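Local coordinates for Na Glutathione S-transferase 2 (Necator americanus, PDB 2ON5), which probably conjugates glutathione to electrophilic compounds as a dimeric glutathione S-transferase, and binds glutathione in a pocket lined mainly by its thioredoxin-like domain, at residues A[106-111]-A[115-120]; A[130-135]-A[158-163]; A[137-142]-A[147-152]; A[123-128]-A[172-177]. All blocks are in the same frame, centred on the assembly; numbering follows the deposited sequence.

Interaction 1 of 4, residues A[106-111]-A[115-120]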
loop_
_atom_site.group_PDB
_atom_site.type_symbol
_atom_site.label_atom_id
_atom_site.label_comp_id
_atom_site.label_asym_id
_atom_site.label_seq_id
_atom_site.Cartn_x
_atom_site.Cartn_y
_atom_site.Cartn_z
ATOM N N LEU A 106 -15.907 0.847 8.835
ATOM C CA LEU A 106 -16.288 0.821 7.435
ATOM C C LEU A 106 -17.123 -0.431 7.090
ATOM O O LEU A 106 -18.104 -0.349 6.348
ATOM C CB LEU A 106 -15.045 0.933 6.537
ATOM C CG LEU A 106 -14.213 2.192 6.789
ATOM C CD1 LEU A 106 -12.794 2.092 6.155
ATOM C CD2 LEU A 106 -14.965 3.436 6.281
ATOM N N ARG A 107 -16.746 -1.571 7.642
ATOM C CA ARG A 107 -17.502 -2.809 7.413
ATOM C C ARG A 107 -18.952 -2.716 7.948
ATOM O O ARG A 107 -19.902 -3.158 7.299
ATOM C CB ARG A 107 -16.762 -3.996 8.018
ATOM C CG ARG A 107 -15.518 -4.408 7.184
ATOM C CD ARG A 107 -14.676 -5.476 7.867
ATOM N NE ARG A 107 -15.474 -6.679 8.135
ATOM C CZ ARG A 107 -15.706 -7.648 7.256
ATOM N NH1 ARG A 107 -15.188 -7.595 6.030
ATOM N NH2 ARG A 107 -16.463 -8.678 7.607
ATOM N N VAL A 108 -19.099 -2.109 9.117
ATOM C CA VAL A 108 -20.422 -1.868 9.690
ATOM C C VAL A 108 -21.265 -0.933 8.808
ATOM O O VAL A 108 -22.371 -1.309 8.422
ATOM C CB VAL A 108 -20.331 -1.393 11.157
ATOM C CG1 VAL A 108 -21.711 -0.868 11.637
ATOM C CG2 VAL A 108 -19.848 -2.545 12.039
ATOM N N VAL A 109 -20.739 0.245 8.454
ATOM C CA VAL A 109 -21.479 1.190 7.588
ATOM C C VAL A 109 -21.857 0.549 6.223
ATOM O O VAL A 109 -22.968 0.741 5.715
ATOM C CB VAL A 109 -20.724 2.553 7.415
ATOM C CG1 VAL A 109 -21.417 3.466 6.430
ATOM C CG2 VAL A 109 -20.611 3.274 8.747
ATOM N N ALA A 110 -20.944 -0.244 5.673
ATOM C CA ALA A 110 -21.187 -0.940 4.401
ATOM C C ALA A 110 -22.274 -2.025 4.519
ATOM O O ALA A 110 -22.802 -2.483 3.506
ATOM C CB ALA A 110 -19.886 -1.530 3.853
ATOM N N GLY A 111 -22.609 -2.419 5.753
ATOM C CA GLY A 111 -23.613 -3.463 5.984
ATOM C C GLY A 111 -23.032 -4.868 6.012
ATOM O O GLY A 111 -23.773 -5.852 6.135
ATOM N N GLY A 115 -23.344 -3.945 13.633
ATOM C CA GLY A 115 -22.799 -2.996 14.596
ATOM C C GLY A 115 -23.454 -1.631 14.590
ATOM O O GLY A 115 -24.329 -1.359 13.780
ATOM N N ASP A 116 -22.976 -0.776 15.494
ATOM C CA ASP A 116 -23.498 0.561 15.747
ATOM C C ASP A 116 -22.495 1.570 15.153
ATOM O O ASP A 116 -21.443 1.804 15.744
ATOM C CB ASP A 116 -23.614 0.735 17.275
ATOM C CG ASP A 116 -24.144 2.113 17.710
ATOM O OD1 ASP A 116 -24.622 2.199 18.869
ATOM O OD2 ASP A 116 -24.081 3.103 16.950
ATOM N N PRO A 117 -22.795 2.124 13.961
ATOM C CA PRO A 117 -21.870 3.088 13.323
ATOM C C PRO A 117 -21.475 4.256 14.233
ATOM O O PRO A 117 -20.300 4.594 14.331
ATOM C CB PRO A 117 -22.661 3.575 12.106
ATOM C CG PRO A 117 -23.569 2.412 11.772
ATOM C CD PRO A 117 -23.971 1.859 13.109
ATOM N N GLU A 118 -22.452 4.837 14.920
ATOM C CA GLU A 118 -22.222 5.915 15.875
ATOM C C GLU A 118 -21.205 5.558 16.961
ATOM O O GLU A 118 -20.296 6.334 17.252
ATOM C CB GLU A 118 -23.557 6.301 16.523
ATOM C CG GLU A 118 -23.418 7.125 17.750
ATOM C CD GLU A 118 -23.553 8.571 17.454
ATOM O OE1 GLU A 118 -22.694 9.087 16.708
ATOM O OE2 GLU A 118 -24.514 9.189 17.967
ATOM N N LYS A 119 -21.367 4.383 17.564
ATOM C CA LYS A 119 -20.443 3.952 18.619
ATOM C C LYS A 119 -19.018 3.775 18.078
ATOM O O LYS A 119 -18.041 4.237 18.694
ATOM C CB LYS A 119 -20.945 2.670 19.281
ATOM C CG LYS A 119 -20.105 2.183 20.449
ATOM C CD LYS A 119 -20.860 1.131 21.267
ATOM C CE LYS A 119 -19.917 0.311 22.149
ATOM N NZ LYS A 119 -19.403 -0.904 21.423
ATOM N N LEU A 120 -18.909 3.102 16.935
ATOM C CA LEU A 120 -17.610 2.879 16.303
ATOM C C LEU A 120 -16.977 4.187 15.847
ATOM O O LEU A 120 -15.744 4.342 15.873
ATOM C CB LEU A 120 -17.748 1.975 15.082
ATOM C CG LEU A 120 -17.458 0.466 15.117
ATOM C CD1 LEU A 120 -16.634 0.007 16.321
ATOM C CD2 LEU A 120 -18.737 -0.283 14.970
#

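Interaction 2 of 4, residues A[130-135]-A[158-163]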
loop_
_atom_site.group_PDB
_atom_site.type_symbol
_atom_site.label_atom_id
_atom_site.label_comp_id
_atom_site.label_asym_id
_atom_site.label_seq_id
_atom_site.Cartn_x
_atom_site.Cartn_y
_atom_site.Cartn_z
ATOM N N GLU A 130 -7.765 11.784 14.564
ATOM C CA GLU A 130 -6.957 12.792 15.281
ATOM C C GLU A 130 -5.464 12.674 14.914
ATOM O O GLU A 130 -4.784 13.698 14.656
ATOM C CB GLU A 130 -7.156 12.676 16.808
ATOM C CG GLU A 130 -6.203 13.531 17.641
ATOM C CD GLU A 130 -6.602 15.003 17.695
ATOM O OE1 GLU A 130 -7.806 15.301 17.545
ATOM O OE2 GLU A 130 -5.714 15.873 17.882
ATOM N N LYS A 131 -4.961 11.436 14.903
ATOM C CA LYS A 131 -3.566 11.151 14.515
ATOM C C LYS A 131 -3.401 11.411 13.030
ATOM O O LYS A 131 -2.493 12.126 12.623
ATOM C CB LYS A 131 -3.185 9.693 14.791
ATOM C CG LYS A 131 -3.031 9.311 16.285
ATOM C CD LYS A 131 -2.795 7.793 16.475
ATOM C CE LYS A 131 -4.043 6.977 16.120
ATOM N NZ LYS A 131 -3.778 5.499 16.125
ATOM N N PHE A 132 -4.294 10.821 12.227
ATOM C CA PHE A 132 -4.142 10.866 10.769
ATOM C C PHE A 132 -4.223 12.286 10.206
ATOM O O PHE A 132 -3.312 12.720 9.479
ATOM C CB PHE A 132 -5.123 9.916 10.090
ATOM C CG PHE A 132 -5.079 9.975 8.581
ATOM C CD1 PHE A 132 -6.232 10.209 7.865
ATOM C CD2 PHE A 132 -3.876 9.812 7.892
ATOM C CE1 PHE A 132 -6.197 10.296 6.478
ATOM C CE2 PHE A 132 -3.831 9.859 6.502
ATOM C CZ PHE A 132 -4.999 10.113 5.792
ATOM N N PHE A 133 -5.294 13.007 10.575
ATOM C CA PHE A 133 -5.521 14.384 10.114
ATOM C C PHE A 133 -4.392 15.299 10.597
ATOM O O PHE A 133 -4.116 16.342 10.001
ATOM C CB PHE A 133 -6.864 14.919 10.618
ATOM C CG PHE A 133 -8.093 14.328 9.930
ATOM C CD1 PHE A 133 -7.998 13.248 9.053
ATOM C CD2 PHE A 133 -9.350 14.877 10.182
ATOM C CE1 PHE A 133 -9.147 12.739 8.468
ATOM C CE2 PHE A 133 -10.514 14.346 9.630
ATOM C CZ PHE A 133 -10.407 13.294 8.763
ATOM N N GLY A 134 -3.755 14.923 11.703
ATOM C CA GLY A 134 -2.598 15.675 12.218
ATOM C C GLY A 134 -1.428 15.617 11.242
ATOM O O GLY A 134 -0.772 16.626 10.995
ATOM N N PHE A 135 -1.161 14.440 10.679
ATOM C CA PHE A 135 -0.120 14.319 9.655
ATOM C C PHE A 135 -0.489 15.011 8.343
ATOM O O PHE A 135 0.366 15.604 7.700
ATOM C CB PHE A 135 0.282 12.862 9.427
ATOM C CG PHE A 135 0.854 12.192 10.657
ATOM C CD1 PHE A 135 0.279 11.044 11.175
ATOM C CD2 PHE A 135 1.944 12.742 11.313
ATOM C CE1 PHE A 135 0.810 10.418 12.330
ATOM C CE2 PHE A 135 2.475 12.130 12.472
ATOM C CZ PHE A 135 1.903 10.970 12.972
ATOM N N LEU A 158 -7.656 12.882 -3.839
ATOM C CA LEU A 158 -8.945 12.304 -4.170
ATOM C C LEU A 158 -9.324 11.328 -3.082
ATOM O O LEU A 158 -10.462 11.349 -2.621
ATOM C CB LEU A 158 -8.916 11.623 -5.553
ATOM C CG LEU A 158 -8.607 12.514 -6.778
ATOM C CD1 LEU A 158 -8.493 11.723 -8.103
ATOM C CD2 LEU A 158 -9.647 13.629 -6.927
ATOM N N CYS A 159 -8.349 10.520 -2.634
ATOM C CA CYS A 159 -8.588 9.553 -1.534
ATOM C C CYS A 159 -9.062 10.282 -0.286
ATOM O O CYS A 159 -10.069 9.898 0.316
ATOM C CB CYS A 159 -7.332 8.729 -1.192
ATOM S SG CYS A 159 -6.907 7.523 -2.468
ATOM N N LEU A 160 -8.323 11.311 0.132
ATOM C CA LEU A 160 -8.696 12.006 1.373
ATOM C C LEU A 160 -10.039 12.757 1.295
ATOM O O LEU A 160 -10.879 12.631 2.220
ATOM C CB LEU A 160 -7.576 12.945 1.850
ATOM C CG LEU A 160 -7.825 13.635 3.188
ATOM C CD1 LEU A 160 -7.863 12.625 4.339
ATOM C CD2 LEU A 160 -6.790 14.740 3.397
ATOM N N ALA A 161 -10.214 13.572 0.252
ATOM C CA ALA A 161 -11.457 14.359 0.055
ATOM C C ALA A 161 -12.674 13.424 0.002
ATOM O O ALA A 161 -13.738 13.686 0.615
ATOM C CB ALA A 161 -11.372 15.199 -1.254
ATOM N N GLU A 162 -12.527 12.321 -0.721
ATOM C CA GLU A 162 -13.632 11.332 -0.825
ATOM C C GLU A 162 -13.964 10.709 0.535
ATOM O O GLU A 162 -15.120 10.670 0.931
ATOM C CB GLU A 162 -13.333 10.255 -1.882
ATOM C CG GLU A 162 -14.360 9.131 -1.980
ATOM C CD GLU A 162 -15.796 9.621 -2.168
ATOM O OE1 GLU A 162 -16.044 10.550 -2.970
ATOM O OE2 GLU A 162 -16.679 9.032 -1.535
ATOM N N HIS A 163 -12.939 10.260 1.253
ATOM C CA HIS A 163 -13.155 9.686 2.568
ATOM C C HIS A 163 -13.818 10.673 3.504
ATOM O O HIS A 163 -14.877 10.373 4.094
ATOM C CB HIS A 163 -11.833 9.217 3.218
ATOM C CG HIS A 163 -12.024 8.780 4.636
ATOM N ND1 HIS A 163 -11.596 9.524 5.717
ATOM C CD2 HIS A 163 -12.678 7.712 5.146
ATOM C CE1 HIS A 163 -11.957 8.912 6.834
ATOM N NE2 HIS A 163 -12.624 7.817 6.514
#

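Interaction 3 of 4, residues A[137-142]-A[147-152]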
loop_
_atom_site.group_PDB
_atom_site.type_symbol
_atom_site.label_atom_id
_atom_site.label_comp_id
_atom_site.label_asym_id
_atom_site.label_seq_id
_atom_site.Cartn_x
_atom_site.Cartn_y
_atom_site.Cartn_z
ATOM N N LYS A 137 -2.449 17.634 7.977
ATOM C CA LYS A 137 -2.251 19.043 8.307
ATOM C C LYS A 137 -0.789 19.459 8.064
ATOM O O LYS A 137 -0.531 20.486 7.452
ATOM C CB LYS A 137 -2.695 19.276 9.766
ATOM C CG LYS A 137 -2.797 20.710 10.241
ATOM C CD LYS A 137 -3.226 20.704 11.735
ATOM C CE LYS A 137 -3.405 22.097 12.270
ATOM N NZ LYS A 137 -4.095 21.990 13.590
ATOM N N LYS A 138 0.156 18.629 8.493
ATOM C CA LYS A 138 1.571 18.886 8.259
ATOM C C LYS A 138 1.931 18.973 6.789
ATOM O O LYS A 138 2.723 19.825 6.389
ATOM C CB LYS A 138 2.433 17.804 8.899
ATOM C CG LYS A 138 2.382 17.794 10.407
ATOM C CD LYS A 138 3.093 16.529 10.983
ATOM C CE LYS A 138 4.330 16.094 10.153
ATOM N NZ LYS A 138 5.232 15.180 10.912
ATOM N N PHE A 139 1.380 18.057 5.992
ATOM C CA PHE A 139 1.646 18.047 4.552
ATOM C C PHE A 139 1.067 19.274 3.868
ATOM O O PHE A 139 1.734 19.881 3.008
ATOM C CB PHE A 139 1.190 16.734 3.914
ATOM C CG PHE A 139 2.230 15.676 3.991
ATOM C CD1 PHE A 139 2.464 15.001 5.191
ATOM C CD2 PHE A 139 3.038 15.399 2.901
ATOM C CE1 PHE A 139 3.468 14.057 5.296
ATOM C CE2 PHE A 139 4.073 14.434 2.997
ATOM C CZ PHE A 139 4.278 13.767 4.191
ATOM N N LEU A 140 -0.137 19.664 4.286
ATOM C CA LEU A 140 -0.774 20.898 3.798
ATOM C C LEU A 140 0.038 22.162 4.154
ATOM O O LEU A 140 0.105 23.095 3.345
ATOM C CB LEU A 140 -2.209 21.019 4.319
ATOM C CG LEU A 140 -3.219 19.991 3.780
ATOM C CD1 LEU A 140 -4.529 19.984 4.599
ATOM C CD2 LEU A 140 -3.544 20.223 2.281
ATOM N N GLU A 141 0.621 22.187 5.358
ATOM C CA GLU A 141 1.471 23.315 5.803
ATOM C C GLU A 141 2.691 23.443 4.910
ATOM O O GLU A 141 3.121 24.551 4.570
ATOM C CB GLU A 141 1.983 23.140 7.249
ATOM C CG GLU A 141 0.999 22.583 8.226
ATOM C CD GLU A 141 1.481 22.581 9.673
ATOM O OE1 GLU A 141 0.650 22.946 10.535
ATOM O OE2 GLU A 141 2.667 22.218 9.959
ATOM N N LYS A 142 3.269 22.296 4.566
ATOM C CA LYS A 142 4.444 22.217 3.699
ATOM C C LYS A 142 4.130 22.653 2.261
ATOM O O LYS A 142 4.935 23.358 1.625
ATOM C CB LYS A 142 5.011 20.785 3.712
ATOM C CG LYS A 142 6.143 20.497 2.724
ATOM C CD LYS A 142 7.471 20.276 3.426
ATOM C CE LYS A 142 8.640 20.574 2.495
ATOM N NZ LYS A 142 9.958 20.412 3.200
ATOM N N TYR A 147 -3.373 21.537 -1.561
ATOM C CA TYR A 147 -3.289 20.103 -1.856
ATOM C C TYR A 147 -2.210 19.434 -1.002
ATOM O O TYR A 147 -1.297 20.099 -0.474
ATOM C CB TYR A 147 -3.036 19.836 -3.354
ATOM C CG TYR A 147 -4.068 20.430 -4.298
ATOM C CD1 TYR A 147 -3.740 21.500 -5.133
ATOM C CD2 TYR A 147 -5.367 19.936 -4.344
ATOM C CE1 TYR A 147 -4.675 22.059 -5.992
ATOM C CE2 TYR A 147 -6.310 20.479 -5.194
ATOM C CZ TYR A 147 -5.970 21.541 -6.017
ATOM O OH TYR A 147 -6.931 22.081 -6.878
ATOM N N LEU A 148 -2.295 18.111 -0.886
ATOM C CA LEU A 148 -1.428 17.402 0.069
ATOM C C LEU A 148 0.041 17.431 -0.366
ATOM O O LEU A 148 0.930 17.602 0.469
ATOM C CB LEU A 148 -1.924 15.977 0.293
ATOM C CG LEU A 148 -3.287 15.904 0.987
ATOM C CD1 LEU A 148 -3.879 14.515 0.724
ATOM C CD2 LEU A 148 -3.143 16.194 2.505
ATOM N N VAL A 149 0.281 17.283 -1.672
ATOM C CA VAL A 149 1.649 17.299 -2.209
ATOM C C VAL A 149 1.679 18.154 -3.474
ATOM O O VAL A 149 0.888 17.944 -4.392
ATOM C CB VAL A 149 2.185 15.890 -2.536
ATOM C CG1 VAL A 149 3.645 15.957 -2.972
ATOM C CG2 VAL A 149 2.065 14.950 -1.329
ATOM N N GLY A 150 2.592 19.124 -3.524
ATOM C CA GLY A 150 2.721 19.944 -4.727
ATOM C C GLY A 150 1.572 20.927 -4.918
ATOM O O GLY A 150 0.795 21.199 -3.979
ATOM N N ASP A 151 1.460 21.452 -6.136
ATOM C CA ASP A 151 0.598 22.578 -6.411
ATOM C C ASP A 151 -0.665 22.152 -7.143
ATOM O O ASP A 151 -1.524 22.984 -7.393
ATOM C CB ASP A 151 1.349 23.649 -7.235
ATOM C CG ASP A 151 2.481 24.327 -6.457
ATOM O OD1 ASP A 151 3.432 24.815 -7.107
ATOM O OD2 ASP A 151 2.422 24.394 -5.214
ATOM N N SER A 152 -0.792 20.867 -7.488
ATOM C CA SER A 152 -1.969 20.419 -8.225
ATOM C C SER A 152 -2.554 19.113 -7.651
ATOM O O SER A 152 -1.891 18.438 -6.861
ATOM C CB SER A 152 -1.632 20.266 -9.717
ATOM O OG SER A 152 -0.622 19.296 -9.903
HETATM O O HOH W 1 3.219 18.534 1.167
#

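Interaction 4 of 4, residues A[123-128]-A[172-177]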
loop_
_atom_site.group_PDB
_atom_site.type_symbol
_atom_site.label_atom_id
_atom_site.label_comp_id
_atom_site.label_asym_id
_atom_site.label_seq_id
_atom_site.Cartn_x
_atom_site.Cartn_y
_atom_site.Cartn_z
ATOM N N GLU A 123 -15.662 5.732 19.070
ATOM C CA GLU A 123 -14.667 4.976 19.824
ATOM C C GLU A 123 -13.442 4.643 18.974
ATOM O O GLU A 123 -12.330 4.545 19.491
ATOM C CB GLU A 123 -15.292 3.703 20.422
ATOM C CG GLU A 123 -16.400 3.970 21.461
ATOM C CD GLU A 123 -16.893 2.699 22.196
ATOM O OE1 GLU A 123 -16.512 1.572 21.812
ATOM O OE2 GLU A 123 -17.663 2.839 23.172
ATOM N N LEU A 124 -13.662 4.498 17.665
ATOM C CA LEU A 124 -12.627 4.063 16.739
ATOM C C LEU A 124 -12.165 5.184 15.789
ATOM O O LEU A 124 -10.973 5.537 15.758
ATOM C CB LEU A 124 -13.126 2.845 15.944
ATOM C CG LEU A 124 -12.125 2.149 15.018
ATOM C CD1 LEU A 124 -10.815 1.902 15.710
ATOM C CD2 LEU A 124 -12.701 0.853 14.486
ATOM N N LEU A 125 -13.110 5.749 15.040
ATOM C CA LEU A 125 -12.750 6.703 13.983
ATOM C C LEU A 125 -12.198 8.042 14.525
ATOM O O LEU A 125 -11.160 8.523 14.053
ATOM C CB LEU A 125 -13.928 6.902 13.011
ATOM C CG LEU A 125 -13.598 7.534 11.658
ATOM C CD1 LEU A 125 -14.652 7.172 10.601
ATOM C CD2 LEU A 125 -13.474 9.040 11.781
ATOM N N LEU A 126 -12.861 8.631 15.523
ATOM C CA LEU A 126 -12.422 9.931 16.029
ATOM C C LEU A 126 -10.964 9.930 16.482
ATOM O O LEU A 126 -10.205 10.796 16.064
ATOM C CB LEU A 126 -13.344 10.490 17.123
ATOM C CG LEU A 126 -14.697 11.044 16.649
ATOM C CD1 LEU A 126 -15.499 11.544 17.855
ATOM C CD2 LEU A 126 -14.539 12.143 15.599
ATOM N N PRO A 127 -10.561 8.954 17.333
ATOM C CA PRO A 127 -9.153 8.921 17.764
ATOM C C PRO A 127 -8.168 8.616 16.637
ATOM O O PRO A 127 -7.053 9.141 16.645
ATOM C CB PRO A 127 -9.140 7.789 18.792
ATOM C CG PRO A 127 -10.555 7.622 19.206
ATOM C CD PRO A 127 -11.334 7.876 17.982
ATOM N N ALA A 128 -8.578 7.765 15.689
ATOM C CA ALA A 128 -7.740 7.422 14.534
ATOM C C ALA A 128 -7.543 8.630 13.630
ATOM O O ALA A 128 -6.441 8.855 13.094
ATOM C CB ALA A 128 -8.340 6.240 13.738
ATOM N N PRO A 172 -20.873 14.698 10.629
ATOM C CA PRO A 172 -20.164 15.956 10.303
ATOM C C PRO A 172 -19.094 16.403 11.288
ATOM O O PRO A 172 -18.238 17.225 10.929
ATOM C CB PRO A 172 -21.290 16.995 10.236
ATOM C CG PRO A 172 -22.432 16.386 10.906
ATOM C CD PRO A 172 -22.333 14.910 10.652
ATOM N N SER A 173 -19.111 15.850 12.500
ATOM C CA SER A 173 -18.127 16.221 13.502
ATOM C C SER A 173 -16.746 15.635 13.212
ATOM O O SER A 173 -15.789 15.914 13.926
ATOM C CB SER A 173 -18.583 15.817 14.904
ATOM O OG SER A 173 -18.550 14.410 15.080
ATOM N N ILE A 174 -16.632 14.822 12.167
ATOM C CA ILE A 174 -15.303 14.317 11.787
ATOM C C ILE A 174 -14.320 15.491 11.581
ATOM O O ILE A 174 -13.123 15.372 11.835
ATOM C CB ILE A 174 -15.363 13.395 10.541
ATOM C CG1 ILE A 174 -13.989 12.712 10.334
ATOM C CG2 ILE A 174 -15.880 14.150 9.294
ATOM C CD1 ILE A 174 -13.910 11.852 9.084
ATOM N N TYR A 175 -14.845 16.625 11.132
ATOM C CA TYR A 175 -13.972 17.776 10.856
ATOM C C TYR A 175 -13.624 18.650 12.081
ATOM O O TYR A 175 -12.795 19.546 11.973
ATOM C CB TYR A 175 -14.569 18.648 9.761
ATOM C CG TYR A 175 -14.606 18.027 8.370
ATOM C CD1 TYR A 175 -15.806 17.908 7.698
ATOM C CD2 TYR A 175 -13.434 17.607 7.720
ATOM C CE1 TYR A 175 -15.874 17.361 6.416
ATOM C CE2 TYR A 175 -13.483 17.064 6.426
ATOM C CZ TYR A 175 -14.707 16.943 5.785
ATOM O OH TYR A 175 -14.808 16.430 4.502
ATOM N N ASP A 176 -14.269 18.398 13.219
ATOM C CA ASP A 176 -13.995 19.149 14.453
ATOM C C ASP A 176 -12.512 19.130 14.769
ATOM O O ASP A 176 -11.887 18.052 14.855
ATOM C CB ASP A 176 -14.736 18.539 15.649
ATOM C CG ASP A 176 -16.236 18.811 15.637
ATOM O OD1 ASP A 176 -16.774 19.401 14.672
ATOM O OD2 ASP A 176 -16.872 18.400 16.631
ATOM N N GLY A 177 -11.953 20.320 14.931
ATOM C CA GLY A 177 -10.525 20.503 15.242
ATOM C C GLY A 177 -9.632 20.530 14.007
ATOM O O GLY A 177 -8.402 20.702 14.111
#

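Interaction 1 of 4, residues A[106-111]-A[115-120]
A helix-loop-helix corner in the all-helical C-terminal domain of the glutathione S-transferase fold sets Val-108 and Val-109, near the end of helix 103-110, against Gly-115, Pro-117 and Leu-120, where helix 117-143 begins. Val-108 carries most of the contact, and its two methyls divide the work. CG1, anti to the backbone N (chi1 168°), lies 3.4 Å from Gly-115 O and also meets the proline ring, with 3.8 Å between Val-108 CG1 and Pro-117 CG. The other branch runs to the first turn of helix 117-143, where Val-108 CG2 stands 3.9 Å from Leu-120 CD2. Val-109 adds a second grip on the ring: its CG2 is 3.9 Å from Pro-117 CB. With no side chain on Gly-115, the loop passes close to the first helix, and the CA atoms of Val-108 and Gly-115 are 5.6 Å apart.

Hydrogen bonds within each segment end one helix and start the next. Gly-111, at positive phi, closes helix 103-110 in a Schellman motif, while Asp-116 is the N-cap of helix 117-143. Asp-116 OD2 accepts from Lys-119 N at 3.1 Å, a nearly straight bond (161°) that arrives from above the carboxylate plane. Arg-107 forms a salt bridge with Asp-113 in the connecting loop. The junction itself rests on valine and leucine methyls, a proline ring and the bare backbone of a glycine.

Interaction 2 of 4, residues A[130-135]-A[158-163]
Leu-160 and the neighbouring Phe-132 and Phe-133 join helices 155-168 and 117-143 inside the helical bundle of the transferase C-terminal domain. The apolar contact centres on one methyl. Leu-160 CD1 comes obliquely against both rings, 3.6 Å from Phe-132 CE1 and 4.3 Å from Phe-133 CE1. Phe-132 and Leu-160 each hold CG anti to the backbone N (chi1 176° and -176°), which extends them from their own helices until they slide past each other in opposite directions. This reach is needed, because the nearest CA atoms, those of Phe-133 and Leu-160, are still 9.6 Å apart.

Aromatic neighbours form the second group. Phe-132 stacks with Tyr-98 of helix 82-101, a ring that His-163 also meets, with the planes steeply inclined, while Phe-133 makes an edge-to-face pair with Phe-178. Charged side chains make up the third and act outside this contact: Lys-131 bridges to Glu-101, and Glu-162 to both Arg-12 and Arg-201. All three touching residues are buried, and the atoms that meet are all carbon. A single methyl group serves both rings, and besides Phe-132 CE1, Leu-160 CD1 also lies 4.1 Å from Phe-132 CZ.

Interaction 3 of 4, residues A[137-142]-A[147-152]
Tyr-147, Leu-148 and Val-149 lay the loop after helix 117-143 back along the last turns of that helix, against Phe-139 and Leu-140, in the helical C-terminal domain of the transferase. Tyr-147 takes part through its backbone: its carbonyl O lies 3.6 Å from Leu-140 CD2 and accepts a hydrogen bond from the hydroxyl of Ser-143. Its CB points away from the helix, and Ser-152 C lies over one face of its ring.

Leu-148 follows and makes a two-sided contact. With CG beside the backbone N (chi1 -66°), it swings CD2 toward Leu-140, whose side chain it crosses with 4.0 Å between Leu-148 CD2 and Leu-140 CG. Its backbone N is hydrogen-bonded to Asp-157 OD2, in the first turn of helix 155-168, while its O sits at the edge of the Phe-139 ring, near the ring plane. Val-149 ends the contact with CG2 at 4.4 Å from Phe-139 CD2; Phe-48 of the second subunit meets the same phenylalanine ring.

Two acceptors lie close together here, Phe-139 O and Leu-148 O being 3.5 Å apart. One water resolves the conflict by donating to both, at 2.7 Å to Phe-139 O and 2.6 Å to Leu-148 O, so that what would probably be an unfavourable pair of carbonyls becomes a solvent-bridged link.

Interaction 4 of 4, residues A[123-128]-A[172-177]
Leu-126 and Ile-174, with CA atoms 6.7 Å apart, mark where helix 117-143, widened to a pi-type turn at 123-125 and kinked at Pro-127, comes alongside the short 3-10 segment 172-175. Within the C-terminal helical domain of the transferase, this joins the long helix to the connection between helices 155-168 and 179-189.

Leu-125 supplies the side-chain contact. Holding CG anti to the backbone N (chi1 -163°), it brings CD2 to 3.9 Å from Ile-174 CD1 and 4.0 Å from Ile-174 CG1, the two side chains crossing at a slant. Ile-167 of helix 155-168 touches both, extending the pair into a three-residue aliphatic cluster. Leu-126 reaches the backbone rather than a side chain: its CD2 lies 4.3 Å from Ser-173 O and borders Ile-174 CA. That same Ser-173 O accepts from Asp-176 N at 3.0 Å, closing the turn, and Ile-174 O is bound by Arg-129 NE from the long helix. Ile-174 is therefore held by both its backbone and its CG1 branch. Its other branch occupies the crowded position between backbone N and carbonyl carbon, from which Ile-174 CG2 rises 4.1 Å above the plane of the Tyr-175 ring, offset toward its rim.

How the interactions relate
Followed from the N terminus, interaction 1 comes first and closes the short loop between helices 103-110 and 117-143 before any other contact opens. The remaining three start from successive parts of helix 117-143 and nest without crossing: interaction 4 closes the widest loop, interaction 2 lies inside it, and interaction 3 is innermost. Neighbours also meet in space. Leu-120 O is probably hydrogen-bonded to Leu-125 N between interactions 1 and 4; Ile-174 of interaction 4 packs on Phe-133 and His-163 of interaction 2, whose Leu-160 touches Leu-148 of interaction 3. One long helix thereby becomes a spine for the preceding helix, the next one and both following loops.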